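Long-range contacts in putative malic enzyme ((S)-malate:NAD+ oxidoreductase (decarboxylating)) (Streptococcus pyogenes, PDB 2A9F), which probably catalyses the NAD-dependent oxidative decarboxylation of (S)-malate with the help of a divalent metal ion such as magnesium or manganese: residues N66-I71 with A103-I108; A87-M92 with P109-T114; V189-N194 with A210-V215; N225-A230 with E246-T251; P283-M288 with A303-V308. All coordinates share one frame; numbering follows the deposited sequence.

In the fold
Interactions 1 and 2, their centres about 14 Å apart, are two sides of one beta-alpha-beta unit in the malic enzyme N-terminal domain: strand 106-111 pairs with strand 67-72 in the first and receives helix 85-102 in the second. They meet directly, Val-70 O lying 2.7 Å from Ile-110 N in a probable hydrogen bond. A bound magnesium ion is about 8 Å from the side chain of Val-70 and about 6 Å from that of Met-92 (nearest atoms). Interactions 3 and 5, centres about 15 Å apart, belong to one sheet of the NAD-binding domain. Interaction 4 lies in loops, its centre about 16 Å from that of interaction 3.

Interaction 1 of 5, residues N66-I71 with A103-I108; sequences NTVAVI and AGVDAI
The side-chain amide of Asn-66 and the carboxylate of Asp-106 stand almost perpendicular, their planes 83° apart. ND2 of Asn-66 approaches the carboxylate from above its plane and donates to Asp-106 OD2 at 2.6 Å. Its other hydrogen bond, also 2.6 Å, runs from ND2 within the amide plane to Gly-104 O. One NH2 group thus anchors the start of segment 66-71 to both the turn before strand 106-111 and that strand's first residue. It gets there because CG of Asn-66 is anti to the backbone N (chi1 -168°), which brings the amide back to the neighbouring chain. At the amide's oxygen side, OD1 is taken by Arg-330; the second carboxylate oxygen, Asp-106 OD1, accepts from the backbone N of Val-24 of the second subunit.

Beyond this corner the strands run parallel. Asp-106 N donates to Asn-66 O at 2.8 Å, and Ile-108 N to Val-68 O. Val-70 N follows with a nearly straight bond (176°) to Ile-108 O at 2.9 Å. The methyl CG2 of Thr-67 rests on CB of Asp-106, on the same face as Ala-69 and Ile-108. On the other face Val-68 CG2 meets Val-105 CG1 at 3.8 Å, and Val-70 CG2 touches Ala-107 CB; Phe-99 of the connecting helix 85-102 covers Val-70, Val-105 and Ala-107.

The ladder is that of a beta-alpha-beta crossover. With both hydrogens of Asn-66 ND2 used and both Asp-106 oxygens engaged, the amide is probably fixed in rotation, and the carboxylate's charge is probably eased by the N-H groups around it.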
# COMPACT_ATOMS: atom_id res chain seq x y z
N ASN A 66 1.34 2.36 -12.73
CA ASN A 66 -0.05 2.83 -12.67
C ASN A 66 -0.66 2.91 -11.26
O ASN A 66 -1.87 3.14 -11.11
CB ASN A 66 -0.90 1.91 -13.55
CG ASN A 66 -2.29 2.46 -13.81
OD1 ASN A 66 -2.45 3.59 -14.24
ND2 ASN A 66 -3.31 1.64 -13.55
N THR A 67 0.16 2.75 -10.22
CA THR A 67 -0.39 2.80 -8.88
C THR A 67 0.03 3.99 -8.03
O THR A 67 1.20 4.31 -7.87
CB THR A 67 -0.10 1.52 -8.05
OG1 THR A 67 1.22 1.61 -7.50
CG2 THR A 67 -0.23 0.27 -8.92
N VAL A 68 -0.97 4.64 -7.48
CA VAL A 68 -0.76 5.79 -6.62
C VAL A 68 -1.23 5.43 -5.22
O VAL A 68 -2.10 4.57 -5.03
CB VAL A 68 -1.56 7.00 -7.13
CG1 VAL A 68 -1.44 8.14 -6.16
CG2 VAL A 68 -1.01 7.44 -8.49
N ALA A 69 -0.63 6.07 -4.24
CA ALA A 69 -1.03 5.82 -2.87
C ALA A 69 -1.88 7.00 -2.40
O ALA A 69 -1.62 8.16 -2.74
CB ALA A 69 0.20 5.66 -1.99
N VAL A 70 -2.93 6.70 -1.65
CA VAL A 70 -3.78 7.73 -1.10
C VAL A 70 -3.42 7.67 0.39
O VAL A 70 -3.74 6.69 1.07
CB VAL A 70 -5.24 7.41 -1.31
CG1 VAL A 70 -6.10 8.55 -0.83
CG2 VAL A 70 -5.47 7.11 -2.79
N ILE A 71 -2.74 8.70 0.87
CA ILE A 71 -2.29 8.72 2.26
C ILE A 71 -2.87 9.81 3.14
O ILE A 71 -3.03 10.96 2.72
CB ILE A 71 -0.74 8.83 2.31
CG1 ILE A 71 -0.11 7.78 1.40
CG2 ILE A 71 -0.25 8.62 3.71
CD1 ILE A 71 1.36 7.99 1.16
N ALA A 103 -10.55 7.26 -13.93
CA ALA A 103 -9.34 7.24 -14.74
C ALA A 103 -8.90 5.81 -14.58
O ALA A 103 -9.54 5.07 -13.84
CB ALA A 103 -8.32 8.20 -14.15
N GLY A 104 -7.85 5.36 -15.23
CA GLY A 104 -7.49 3.96 -15.03
C GLY A 104 -6.42 3.78 -13.97
O GLY A 104 -5.59 2.88 -14.05
N VAL A 105 -6.46 4.64 -12.95
CA VAL A 105 -5.45 4.62 -11.90
C VAL A 105 -5.66 3.64 -10.77
O VAL A 105 -6.73 3.57 -10.18
CB VAL A 105 -5.30 6.04 -11.28
CG1 VAL A 105 -4.03 6.11 -10.39
CG2 VAL A 105 -5.28 7.09 -12.38
N ASP A 106 -4.61 2.88 -10.47
CA ASP A 106 -4.63 1.92 -9.37
C ASP A 106 -4.18 2.72 -8.14
O ASP A 106 -3.06 3.22 -8.08
CB ASP A 106 -3.67 0.76 -9.65
CG ASP A 106 -4.14 -0.15 -10.81
OD1 ASP A 106 -5.26 -0.73 -10.72
OD2 ASP A 106 -3.39 -0.28 -11.82
N ALA A 107 -5.08 2.86 -7.18
CA ALA A 107 -4.78 3.61 -5.96
C ALA A 107 -4.96 2.72 -4.73
O ALA A 107 -5.97 2.04 -4.59
CB ALA A 107 -5.69 4.86 -5.87
N ILE A 108 -3.96 2.74 -3.86
CA ILE A 108 -3.93 1.97 -2.63
C ILE A 108 -4.22 2.92 -1.46
O ILE A 108 -3.49 3.88 -1.25
CB ILE A 108 -2.50 1.35 -2.36
CG1 ILE A 108 -2.01 0.56 -3.57
CG2 ILE A 108 -2.54 0.46 -1.13
CD1 ILE A 108 -2.80 -0.67 -3.87

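Interaction 2 of 5, residues A87-M92 with P109-T114; sequences AAMPVM and PIVLDT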
# COMPACT_ATOMS: atom_id res chain seq x y z
N ALA A 87 -10.66 4.97 11.19
CA ALA A 87 -11.92 5.63 10.85
C ALA A 87 -11.83 6.35 9.51
O ALA A 87 -12.85 6.58 8.85
CB ALA A 87 -12.32 6.61 11.95
N ALA A 88 -10.62 6.70 9.10
CA ALA A 88 -10.42 7.40 7.84
C ALA A 88 -10.47 6.45 6.63
O ALA A 88 -10.94 6.82 5.55
CB ALA A 88 -9.08 8.13 7.87
N MET A 89 -10.00 5.22 6.82
CA MET A 89 -9.92 4.23 5.76
C MET A 89 -11.11 4.20 4.78
O MET A 89 -10.90 4.21 3.56
CB MET A 89 -9.66 2.84 6.36
CG MET A 89 -8.90 1.88 5.44
SD MET A 89 -7.13 2.18 5.18
CE MET A 89 -7.11 3.73 4.54
N PRO A 90 -12.36 4.19 5.29
CA PRO A 90 -13.53 4.17 4.39
C PRO A 90 -13.44 5.28 3.34
O PRO A 90 -13.79 5.07 2.18
CB PRO A 90 -14.70 4.38 5.34
CG PRO A 90 -14.24 3.74 6.57
CD PRO A 90 -12.80 4.20 6.69
N VAL A 91 -12.97 6.45 3.76
CA VAL A 91 -12.85 7.58 2.85
C VAL A 91 -11.66 7.45 1.89
O VAL A 91 -11.77 7.78 0.71
CB VAL A 91 -12.72 8.90 3.64
CG1 VAL A 91 -12.48 10.07 2.69
CG2 VAL A 91 -13.97 9.13 4.46
N MET A 92 -10.53 6.95 2.38
CA MET A 92 -9.36 6.80 1.52
C MET A 92 -9.59 5.68 0.50
O MET A 92 -9.13 5.76 -0.64
CB MET A 92 -8.13 6.52 2.38
CG MET A 92 -7.93 7.57 3.50
SD MET A 92 -7.88 9.24 2.82
CE MET A 92 -9.25 9.96 3.60
N PRO A 109 -5.28 2.67 -0.68
CA PRO A 109 -5.52 3.59 0.44
C PRO A 109 -4.59 3.23 1.61
O PRO A 109 -4.43 2.06 1.94
CB PRO A 109 -6.99 3.36 0.75
CG PRO A 109 -7.18 1.93 0.42
CD PRO A 109 -6.40 1.74 -0.86
N ILE A 110 -3.96 4.24 2.22
CA ILE A 110 -3.03 4.00 3.33
C ILE A 110 -3.13 5.03 4.44
O ILE A 110 -2.91 6.23 4.22
CB ILE A 110 -1.57 3.96 2.84
CG1 ILE A 110 -1.34 2.70 2.02
CG2 ILE A 110 -0.62 3.97 4.01
CD1 ILE A 110 0.05 2.62 1.42
N VAL A 111 -3.44 4.55 5.65
CA VAL A 111 -3.56 5.44 6.80
C VAL A 111 -2.52 5.12 7.86
O VAL A 111 -2.39 3.98 8.27
CB VAL A 111 -4.96 5.35 7.43
CG1 VAL A 111 -5.99 5.97 6.51
CG2 VAL A 111 -5.31 3.89 7.71
N LEU A 112 -1.77 6.12 8.29
CA LEU A 112 -0.75 5.89 9.32
C LEU A 112 -1.11 6.59 10.62
O LEU A 112 -1.64 7.71 10.58
CB LEU A 112 0.61 6.37 8.83
CG LEU A 112 0.71 7.11 7.49
CD1 LEU A 112 1.23 8.52 7.70
CD2 LEU A 112 1.66 6.36 6.59
N ASP A 113 -0.86 5.95 11.76
CA ASP A 113 -1.16 6.62 13.03
C ASP A 113 0.11 7.29 13.58
O ASP A 113 0.88 6.68 14.31
CB ASP A 113 -1.74 5.67 14.09
CG ASP A 113 -0.79 4.54 14.45
OD1 ASP A 113 -0.99 3.90 15.51
OD2 ASP A 113 0.16 4.30 13.67
N THR A 114 0.30 8.53 13.17
CA THR A 114 1.42 9.34 13.60
C THR A 114 0.98 10.72 13.17
O THR A 114 0.51 10.88 12.04
CB THR A 114 2.74 9.03 12.85
OG1 THR A 114 2.66 9.55 11.51
CG2 THR A 114 3.00 7.55 12.79
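Val-111 packs against Met-89, Met-92 and Ala-88 in an almost wholly apolar contact, in which helix 85-102 lies on strand 106-111 of its own beta-alpha-beta unit. Helix segment 87-92 runs roughly antiparallel to strand segment 109-111 (157°), with the two axes 7.8 Å apart. Val-111 is the centre of the contact on the strand side. Its CG2 meets Met-89 SD at 3.6 Å. Its CG1 touches Met-92 CG at 3.9 Å and also reaches Ala-88 CB. Met-89 is folded at chi2 and chi3, which carries its sulfur back over the strand; the exact place of its methyl is uncertain. Further along, Pro-109 CB sits against Met-92 CB at 3.7 Å and against that residue's carbonyl.

The polar bonds lie within the helix or lead outward. Ala-88 O accepts from both Val-91 N, at 2.7 Å, and Met-92 N, from opposite faces of its plane, where the helix is kinked at Pro-90. Val-111 N donates to Thr-130 OG1 of the second subunit.

Past its CG, Met-92 turns from the strand toward Asp-138, one of the magnesium ligands. Helix and strand are therefore held by buried van der Waals packing without directional bonds, with Met-92 bridging the strand and the metal ligand.

Interaction 3 of 5, residues V189-N194 with A210-V215; sequences VSIVVN and AGATKV
Strands 190-194 and 214-219 lie parallel here, with Ile-191 paired to Val-215 and Ile-191 N donating to Lys-214 O at 3.0 Å in an almost straight bond (173°). They are the two strands of a beta-alpha-beta crossover through helix 198-210, the opening unit of the Rossmann-type NAD-binding fold; the glycine-rich turn probably used for the dinucleotide follows strand 190-194.

Side chains alternate between the faces. Ile-191, Val-193 and Val-215 face helix 198-210: Ile-191 CB lies 4.1 Å from Val-215 CG2, and Val-193 CG2 crosses Val-215 CG1 at an angle, also at 4.1 Å. Leu-207 of the helix covers Ile-191, while Thr-204 sits over both valines. With CG1 anti to its backbone N (chi1 177°), Val-215 points one branch at Val-193 and leaves CG2 for Ile-191.

Ser-190 and Lys-214 occupy the other face. Lys-214 drapes its aliphatic chain past the carbonyl of Val-189, CG being 3.1 Å from Val-189 O, then bends at its last torsion to give its NZ to Glu-188 O. Ser-190 OG bonds instead to Ile-261 N and Ala-259 O, next to strand 262-264. Where the chain comes off the helix, Ile-191 CD1 ends 3.9 Å from Ala-212 CB.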
# COMPACT_ATOMS: atom_id res chain seq x y z
N VAL A 189 -9.82 41.36 -15.97
CA VAL A 189 -10.58 41.12 -14.76
C VAL A 189 -9.92 41.56 -13.46
O VAL A 189 -8.71 41.43 -13.28
CB VAL A 189 -10.96 39.62 -14.64
CG1 VAL A 189 -12.08 39.28 -15.63
CG2 VAL A 189 -9.74 38.76 -14.90
N SER A 190 -10.75 42.11 -12.58
CA SER A 190 -10.32 42.55 -11.26
C SER A 190 -10.78 41.42 -10.34
O SER A 190 -11.97 41.27 -10.06
CB SER A 190 -11.02 43.86 -10.89
OG SER A 190 -12.42 43.68 -10.85
N ILE A 191 -9.81 40.63 -9.89
CA ILE A 191 -10.05 39.46 -9.05
C ILE A 191 -9.65 39.66 -7.58
O ILE A 191 -8.48 39.93 -7.28
CB ILE A 191 -9.26 38.26 -9.63
CG1 ILE A 191 -9.63 38.06 -11.10
CG2 ILE A 191 -9.52 37.02 -8.82
CD1 ILE A 191 -8.85 36.96 -11.80
N VAL A 192 -10.63 39.51 -6.69
CA VAL A 192 -10.40 39.64 -5.24
C VAL A 192 -10.38 38.27 -4.55
O VAL A 192 -11.37 37.56 -4.58
CB VAL A 192 -11.52 40.47 -4.57
CG1 VAL A 192 -11.38 40.37 -3.05
CG2 VAL A 192 -11.45 41.92 -5.01
N VAL A 193 -9.26 37.91 -3.92
CA VAL A 193 -9.15 36.63 -3.22
C VAL A 193 -9.13 36.80 -1.69
O VAL A 193 -8.25 37.43 -1.13
CB VAL A 193 -7.86 35.87 -3.63
CG1 VAL A 193 -7.68 34.63 -2.75
CG2 VAL A 193 -7.94 35.45 -5.09
N ASN A 194 -10.11 36.21 -1.01
CA ASN A 194 -10.17 36.31 0.44
C ASN A 194 -9.47 35.12 1.08
O ASN A 194 -10.00 34.01 1.08
CB ASN A 194 -11.61 36.39 0.92
CG ASN A 194 -11.74 37.00 2.30
OD1 ASN A 194 -12.43 36.47 3.17
ND2 ASN A 194 -11.07 38.13 2.51
N ALA A 210 -1.94 31.88 -14.70
CA ALA A 210 -2.98 31.58 -15.67
C ALA A 210 -3.24 32.74 -16.60
O ALA A 210 -3.90 32.58 -17.62
CB ALA A 210 -4.25 31.18 -14.96
N GLY A 211 -2.73 33.91 -16.25
CA GLY A 211 -2.95 35.09 -17.08
C GLY A 211 -3.31 36.33 -16.26
O GLY A 211 -2.71 37.39 -16.45
N ALA A 212 -4.29 36.18 -15.36
CA ALA A 212 -4.76 37.26 -14.50
C ALA A 212 -3.77 38.40 -14.30
O ALA A 212 -2.64 38.19 -13.85
CB ALA A 212 -5.18 36.68 -13.13
N THR A 213 -4.22 39.61 -14.62
CA THR A 213 -3.42 40.83 -14.51
C THR A 213 -3.55 41.52 -13.15
O THR A 213 -2.55 41.89 -12.53
CB THR A 213 -3.83 41.85 -15.60
OG1 THR A 213 -3.51 41.33 -16.90
CG2 THR A 213 -3.11 43.18 -15.39
N LYS A 214 -4.78 41.69 -12.68
CA LYS A 214 -5.00 42.36 -11.41
C LYS A 214 -5.73 41.55 -10.34
O LYS A 214 -6.94 41.35 -10.41
CB LYS A 214 -5.71 43.69 -11.67
CG LYS A 214 -6.63 43.72 -12.89
CD LYS A 214 -7.05 45.17 -13.17
CE LYS A 214 -7.85 45.34 -14.47
NZ LYS A 214 -9.31 45.10 -14.31
N VAL A 215 -4.98 41.12 -9.33
CA VAL A 215 -5.52 40.34 -8.21
C VAL A 215 -5.21 41.05 -6.89
O VAL A 215 -4.07 41.44 -6.65
CB VAL A 215 -4.87 38.91 -8.16
CG1 VAL A 215 -5.38 38.13 -6.95
CG2 VAL A 215 -5.16 38.15 -9.43

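Interaction 4 of 5, residues N225-A230 with E246-T251; sequences NEQEAA and EFKSGT
Asn-225 and Gln-227 meet the near part of Lys-248, and their side chains each cross that of the lysine at about a right angle. The amide of Asn-225 lies against the backbone and CB of Lys-248, although its exact placement is doubtful. Gln-227 packs on the same methylene, its NE2 roughly 3.4 Å from Lys-248 CB. Beside them Glu-228 reaches out to Gly-250, OE2 to CA 3.0 Å. At the other end Glu-226 OE2 and Glu-246 OE1 approach to 3.1 Å, their carboxylates nearly coplanar (22°).

Behind these groups lies a type I turn from Asn-225 to Glu-228, which presents four successive side chains to the facing loop. Within it an Asx turn, Gln-227 N to Asn-225 OD1, holds the asparagine amide. Lys-248 curls back through bends at chi2 and chi3 to make a weak bond from NZ to Glu-246 O. Lys-241 and Val-242 of helix 239-243, which lies between the two loops in sequence, touch Glu-226.

Two carboxylates this close would probably raise the pKa of one of them; the ammonium of Lys-248, 6.0 Å from Glu-226 OE2 at NZ, could ease the repulsion only partly. Amides and aliphatic carbons carry much of the rest of this surface contact in the NAD-binding domain.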
# COMPACT_ATOMS: atom_id res chain seq x y z
N ASN A 225 -1.63 45.33 1.05
CA ASN A 225 -1.11 46.42 0.24
C ASN A 225 0.40 46.46 0.38
O ASN A 225 0.93 46.38 1.48
CB ASN A 225 -1.70 47.76 0.66
CG ASN A 225 -1.27 48.89 -0.25
OD1 ASN A 225 -0.12 48.95 -0.66
ND2 ASN A 225 -2.19 49.79 -0.56
N GLU A 226 1.08 46.60 -0.74
CA GLU A 226 2.54 46.61 -0.71
C GLU A 226 3.12 47.82 -0.00
O GLU A 226 4.11 47.71 0.71
CB GLU A 226 3.08 46.52 -2.13
CG GLU A 226 4.57 46.32 -2.21
CD GLU A 226 5.06 46.18 -3.64
OE1 GLU A 226 6.28 45.98 -3.80
OE2 GLU A 226 4.25 46.28 -4.60
N GLN A 227 2.49 48.98 -0.20
CA GLN A 227 2.97 50.21 0.41
C GLN A 227 2.51 50.40 1.85
O GLN A 227 2.42 51.53 2.34
CB GLN A 227 2.57 51.42 -0.43
CG GLN A 227 1.17 51.37 -0.94
CD GLN A 227 0.65 52.71 -1.38
OE1 GLN A 227 1.34 53.45 -2.08
NE2 GLN A 227 -0.58 53.04 -0.97
N GLU A 228 2.21 49.30 2.52
CA GLU A 228 1.79 49.33 3.92
C GLU A 228 2.58 48.25 4.64
O GLU A 228 2.03 47.18 4.91
CB GLU A 228 0.29 49.07 4.06
CG GLU A 228 -0.61 50.15 3.51
CD GLU A 228 -2.09 49.89 3.76
OE1 GLU A 228 -2.47 49.72 4.93
OE2 GLU A 228 -2.87 49.86 2.80
N ALA A 229 3.85 48.51 4.92
CA ALA A 229 4.70 47.55 5.63
C ALA A 229 4.09 47.26 7.00
O ALA A 229 4.71 47.48 8.04
CB ALA A 229 6.11 48.09 5.78
N ALA A 230 2.85 46.78 6.96
CA ALA A 230 2.07 46.44 8.14
C ALA A 230 1.48 45.06 7.89
O ALA A 230 0.50 44.66 8.53
CB ALA A 230 0.95 47.46 8.34
N GLU A 246 -1.69 46.18 -7.25
CA GLU A 246 -0.74 47.16 -7.73
C GLU A 246 -1.26 48.60 -7.89
O GLU A 246 -0.63 49.45 -8.52
CB GLU A 246 -0.07 46.65 -9.02
CG GLU A 246 0.91 45.46 -8.78
CD GLU A 246 2.13 45.81 -7.88
OE1 GLU A 246 1.99 45.88 -6.63
OE2 GLU A 246 3.24 46.03 -8.42
N PHE A 247 -2.40 48.88 -7.28
CA PHE A 247 -2.99 50.21 -7.26
C PHE A 247 -2.85 50.64 -5.82
O PHE A 247 -2.95 51.82 -5.46
CB PHE A 247 -4.48 50.17 -7.63
CG PHE A 247 -4.74 50.33 -9.10
CD1 PHE A 247 -3.76 50.85 -9.95
CD2 PHE A 247 -5.98 49.98 -9.63
CE1 PHE A 247 -4.01 51.02 -11.31
CE2 PHE A 247 -6.25 50.15 -10.98
CZ PHE A 247 -5.26 50.68 -11.83
N LYS A 248 -2.62 49.64 -4.98
CA LYS A 248 -2.44 49.84 -3.56
C LYS A 248 -3.64 50.45 -2.87
O LYS A 248 -3.57 51.56 -2.34
CB LYS A 248 -1.18 50.68 -3.32
CG LYS A 248 0.09 49.89 -3.56
CD LYS A 248 1.05 50.59 -4.49
CE LYS A 248 0.47 50.73 -5.87
NZ LYS A 248 1.52 51.07 -6.86
N SER A 249 -4.76 49.73 -2.89
CA SER A 249 -5.97 50.18 -2.22
C SER A 249 -5.82 49.74 -0.77
O SER A 249 -5.76 48.55 -0.49
CB SER A 249 -7.20 49.53 -2.83
OG SER A 249 -8.38 49.89 -2.12
N GLY A 250 -5.74 50.70 0.14
CA GLY A 250 -5.59 50.38 1.55
C GLY A 250 -6.90 50.43 2.29
O GLY A 250 -7.16 51.38 3.03
N THR A 251 -7.73 49.41 2.11
CA THR A 251 -9.01 49.38 2.79
C THR A 251 -9.42 48.00 3.34
O THR A 251 -8.59 47.27 3.90
CB THR A 251 -10.10 49.92 1.86

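Interaction 5 of 5, residues P283-M288 with A303-V308; sequences PVIFAM and AGAYIV
Pro-283 O is gripped by two successive backbone N-H groups. Tyr-306 N donates to it at 2.9 Å, approaching 32° off the carbonyl plane, and Ile-307 N adds a weak bond at 3.4 Å. The bifurcated acceptor, one bond sound and one weak, fastens the entry of strand 307-310 to the residue just ahead of strand 284-287. Farther on, the parallel ladder is loose, and Val-284 CA makes a C-H...O contact to Ile-307 O at 3.4 Å.

The proline ring lies over the turn of the other segment, its CG 3.2 Å from Gly-304 O and close to Ala-305 CA. Gly-304 belongs to the Schellman motif that ends helix 297-301 and swings the chain into the strand. Tyr-306 touches the proline mainly through its CB; a chi1 of -180° swings the ring away from Pro-283 to a cation-pi contact with Arg-282.

Apolar side chains divide between the faces of the sheet. Val-284 and Ile-307 lie side by side and point the same way, Val-284 CG1 against Ile-307 CB at 3.8 Å and CG2 beside Ile-307 CD1. On the reverse face Ile-285 extends its CD1 to Ala-305 CB, at 4.1 Å.

This beta-alpha-beta unit forms an edge of the NAD-binding sheet: strand 307-310 is outermost within the chain and strand 284-287 stands between it and strand 262-264. Ser-178 of helix 162-180 packs on Val-284 and Ile-307, and Ile-276 of helix 273-277 covers Ile-285.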
# COMPACT_ATOMS: atom_id res chain seq x y z
N PRO A 283 -21.03 40.26 -11.65
CA PRO A 283 -20.24 39.71 -10.55
C PRO A 283 -20.31 38.20 -10.34
O PRO A 283 -21.36 37.65 -10.04
CB PRO A 283 -20.77 40.49 -9.35
CG PRO A 283 -22.21 40.64 -9.68
CD PRO A 283 -22.18 41.03 -11.14
N VAL A 284 -19.17 37.54 -10.51
CA VAL A 284 -19.08 36.11 -10.29
C VAL A 284 -18.71 35.98 -8.82
O VAL A 284 -18.18 36.92 -8.23
CB VAL A 284 -17.98 35.46 -11.18
CG1 VAL A 284 -17.93 33.97 -10.94
CG2 VAL A 284 -18.26 35.75 -12.64
N ILE A 285 -18.98 34.82 -8.22
CA ILE A 285 -18.69 34.59 -6.81
C ILE A 285 -18.42 33.11 -6.52
O ILE A 285 -19.23 32.25 -6.86
CB ILE A 285 -19.87 35.06 -5.94
CG1 ILE A 285 -19.90 36.59 -5.89
CG2 ILE A 285 -19.78 34.43 -4.55
CD1 ILE A 285 -21.04 37.16 -5.07
N PHE A 286 -17.30 32.82 -5.87
CA PHE A 286 -16.97 31.44 -5.53
C PHE A 286 -16.75 31.28 -4.04
O PHE A 286 -15.64 31.41 -3.55
CB PHE A 286 -15.73 30.98 -6.31
CG PHE A 286 -16.00 30.80 -7.77
CD1 PHE A 286 -16.81 29.77 -8.22
CD2 PHE A 286 -15.50 31.71 -8.70
CE1 PHE A 286 -17.14 29.65 -9.56
CE2 PHE A 286 -15.83 31.59 -10.05
CZ PHE A 286 -16.65 30.57 -10.49
N ALA A 287 -17.83 31.01 -3.33
CA ALA A 287 -17.76 30.85 -1.89
C ALA A 287 -17.43 29.39 -1.61
O ALA A 287 -18.33 28.56 -1.47
CB ALA A 287 -19.07 31.23 -1.25
N MET A 288 -16.14 29.09 -1.55
CA MET A 288 -15.65 27.73 -1.33
C MET A 288 -15.63 27.26 0.11
O MET A 288 -15.30 26.11 0.37
CB MET A 288 -14.25 27.60 -1.92
CG MET A 288 -14.20 27.84 -3.41
SD MET A 288 -15.38 26.79 -4.25
CE MET A 288 -16.81 27.78 -4.21
N ALA A 303 -28.95 39.63 -4.72
CA ALA A 303 -28.15 40.82 -4.46
C ALA A 303 -27.72 41.43 -5.79
O ALA A 303 -27.58 42.65 -5.90
CB ALA A 303 -26.93 40.46 -3.62
N GLY A 304 -27.51 40.59 -6.79
CA GLY A 304 -27.11 41.11 -8.09
C GLY A 304 -25.98 40.35 -8.75
O GLY A 304 -25.43 40.81 -9.75
N ALA A 305 -25.64 39.19 -8.21
CA ALA A 305 -24.56 38.38 -8.76
C ALA A 305 -25.00 37.71 -10.06
O ALA A 305 -26.18 37.37 -10.22
CB ALA A 305 -24.13 37.32 -7.76
N TYR A 306 -24.07 37.54 -10.99
CA TYR A 306 -24.37 36.91 -12.27
C TYR A 306 -24.05 35.41 -12.24
O TYR A 306 -24.67 34.61 -12.95
CB TYR A 306 -23.57 37.57 -13.38
CG TYR A 306 -23.82 36.97 -14.75
CD1 TYR A 306 -25.07 37.11 -15.37
CD2 TYR A 306 -22.82 36.28 -15.42
CE1 TYR A 306 -25.31 36.58 -16.63
CE2 TYR A 306 -23.05 35.74 -16.68
CZ TYR A 306 -24.30 35.90 -17.28
OH TYR A 306 -24.52 35.37 -18.54
N ILE A 307 -23.06 35.04 -11.43
CA ILE A 307 -22.65 33.65 -11.30
C ILE A 307 -22.29 33.35 -9.85
O ILE A 307 -21.69 34.16 -9.16
CB ILE A 307 -21.43 33.33 -12.19
CG1 ILE A 307 -21.77 33.57 -13.66
CG2 ILE A 307 -21.02 31.89 -11.98
CD1 ILE A 307 -20.65 33.22 -14.64
N VAL A 308 -22.70 32.17 -9.39
CA VAL A 308 -22.41 31.74 -8.03
C VAL A 308 -22.04 30.27 -8.00
O VAL A 308 -22.72 29.42 -8.57
CB VAL A 308 -23.61 31.93 -7.11
CG1 VAL A 308 -23.24 31.44 -5.72
CG2 VAL A 308 -24.01 33.38 -7.07